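Local coordinates for protein ABC-type amino acid transport system, periplasmic component (Caldanaerobacter subterraneus subsp. tengcongensis MB4, PDB 4YMX) that binds arginine in a pocket between its two lobes, as the periplasmic substrate-binding component of an amino acid ABC transporter, at residues A[199-202]-A[206-209]. Sequence-based numbering, arbitrary orientation.
Sequences AYLK and DMKI
Leu201, on helix 194-201, lays its isobutyl group against strand 207-210, meeting Met207 and Ile209 after a tight connection of only a few residues. Its two methyls divide the work. CD1 rests on the beta carbon of Met207 (Leu201 CD1 to Met207 CB, 3.9 Å), while CD2 reaches over the backbone between the strand residues, 3.5 Å from the Met207 carbonyl oxygen O, and ends against Ile209, with Leu201 CD2 3.7 Å from Ile209 CG1. The chi1 of Leu201, -93°, departs from the usual staggered value near -60°, and chi2 of 52° sets the two methyls. Met207 meets the leucine mainly through CB and its carbonyl oxygen; the extended chain beyond CG crosses Leu201 at about a right angle and leads away, to Gln183 of helix 175-183. A long, flexible thioether suits this buried place. Ile209 sets CG1 beside its backbone N and anti to its carbonyl carbon (chi1 -63°), which points that branch at the helix; the Ile209 side chain also touches Ala197 and Lys198, and beta-branching suits its strand position. Lys208, its CB turned away, meets Leu201 CD2 through its backbone, nearest at the alpha carbon.

Leu201 also touches Phe179 of helix 175-183 and Val131 of strand 128-133, so it packs between that helix and the sheet. An alanine here would lack both methyls and would probably leave a gap beside Met207 CB and Ile209 CG1. Strand 207-210 pairs antiparallel with strand 128-133 by backbone bonds (Lys208 with Val132, continued by Asp206 with Asn134), as the outer strand of the five-stranded mixed sheet in one lobe of this two-lobed solute-binding fold. Between the two segments themselves the contact is van der Waals packing, largely of apolar side chains, and depends on shape rather than on directed bonds.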
loop_
_atom_site.group_PDB
_atom_site.type_symbol
_atom_site.label_atom_id
_atom_site.label_comp_id
_atom_site.label_asym_id
_atom_site.label_seq_id
_atom_site.Cartn_x
_atom_site.Cartn_y
_atom_site.Cartn_z
ATOM N N ALA A 199 -5.276 -8.845 -6.156
ATOM C CA ALA A 199 -5.812 -7.964 -7.182
ATOM C C ALA A 199 -5.049 -8.106 -8.500
ATOM O O ALA A 199 -5.657 -8.253 -9.565
ATOM C CB ALA A 199 -5.789 -6.528 -6.701
ATOM N N TYR A 200 -3.721 -8.066 -8.433
ATOM C CA TYR A 200 -2.912 -8.223 -9.640
ATOM C C TYR A 200 -3.101 -9.586 -10.304
ATOM O O TYR A 200 -3.074 -9.686 -11.531
ATOM C CB TYR A 200 -1.435 -7.990 -9.332
ATOM C CG TYR A 200 -1.005 -6.530 -9.374
ATOM C CD1 TYR A 200 -0.999 -5.747 -8.223
ATOM C CD2 TYR A 200 -0.594 -5.944 -10.565
ATOM C CE1 TYR A 200 -0.597 -4.418 -8.259
ATOM C CE2 TYR A 200 -0.199 -4.613 -10.613
ATOM C CZ TYR A 200 -0.201 -3.859 -9.454
ATOM O OH TYR A 200 0.202 -2.542 -9.501
ATOM N N LEU A 201 -3.304 -10.624 -9.499
ATOM C CA LEU A 201 -3.405 -11.979 -10.031
ATOM C C LEU A 201 -4.748 -12.244 -10.727
ATOM O O LEU A 201 -4.916 -13.270 -11.385
ATOM C CB LEU A 201 -3.100 -13.015 -8.940
ATOM C CG LEU A 201 -1.626 -13.447 -8.884
ATOM C CD1 LEU A 201 -0.673 -12.253 -8.816
ATOM C CD2 LEU A 201 -1.378 -14.409 -7.721
ATOM N N LYS A 202 -5.691 -11.313 -10.608
ATOM C CA LYS A 202 -6.897 -11.372 -11.436
ATOM C C LYS A 202 -6.529 -11.270 -12.913
ATOM O O LYS A 202 -7.168 -11.895 -13.767
ATOM C CB LYS A 202 -7.905 -10.284 -11.041
ATOM C CG LYS A 202 -8.395 -10.387 -9.594
ATOM C CD LYS A 202 -9.521 -9.397 -9.302
ATOM C CE LYS A 202 -9.299 -8.052 -9.986
ATOM N NZ LYS A 202 -8.024 -7.390 -9.592
ATOM N N ASP A 206 -0.926 -16.545 -14.594
ATOM C CA ASP A 206 0.149 -17.523 -14.484
ATOM C C ASP A 206 1.016 -17.300 -13.241
ATOM O O ASP A 206 2.132 -17.818 -13.146
ATOM C CB ASP A 206 0.983 -17.538 -15.763
ATOM C CG ASP A 206 0.233 -18.155 -16.921
ATOM O OD1 ASP A 206 -0.394 -19.219 -16.714
ATOM O OD2 ASP A 206 0.243 -17.565 -18.021
ATOM N N MET A 207 0.493 -16.536 -12.284
ATOM C CA MET A 207 1.184 -16.332 -11.016
ATOM C C MET A 207 0.394 -16.908 -9.840
ATOM O O MET A 207 -0.828 -17.084 -9.909
ATOM C CB MET A 207 1.438 -14.838 -10.789
ATOM C CG MET A 207 2.403 -14.226 -11.792
ATOM S SD MET A 207 2.534 -12.457 -11.528
ATOM C CE MET A 207 3.562 -11.969 -12.913
ATOM N N LYS A 208 1.106 -17.179 -8.751
ATOM C CA LYS A 208 0.499 -17.680 -7.523
ATOM C C LYS A 208 1.123 -17.018 -6.305
ATOM O O LYS A 208 2.252 -16.521 -6.356
ATOM C CB LYS A 208 0.623 -19.207 -7.423
ATOM C CG LYS A 208 2.045 -19.698 -7.308
ATOM C CD LYS A 208 2.109 -21.213 -7.296
ATOM C CE LYS A 208 3.560 -21.653 -7.283
ATOM N NZ LYS A 208 3.649 -23.142 -7.269
ATOM N N ILE A 209 0.376 -17.016 -5.210
ATOM C CA ILE A 209 0.839 -16.465 -3.950
ATOM C C ILE A 209 1.362 -17.601 -3.080
ATOM O O ILE A 209 0.708 -18.639 -2.945
ATOM C CB ILE A 209 -0.314 -15.764 -3.232
ATOM C CG1 ILE A 209 -0.795 -14.584 -4.074
ATOM C CG2 ILE A 209 0.106 -15.305 -1.841
ATOM C CD1 ILE A 209 -2.078 -13.925 -3.566
#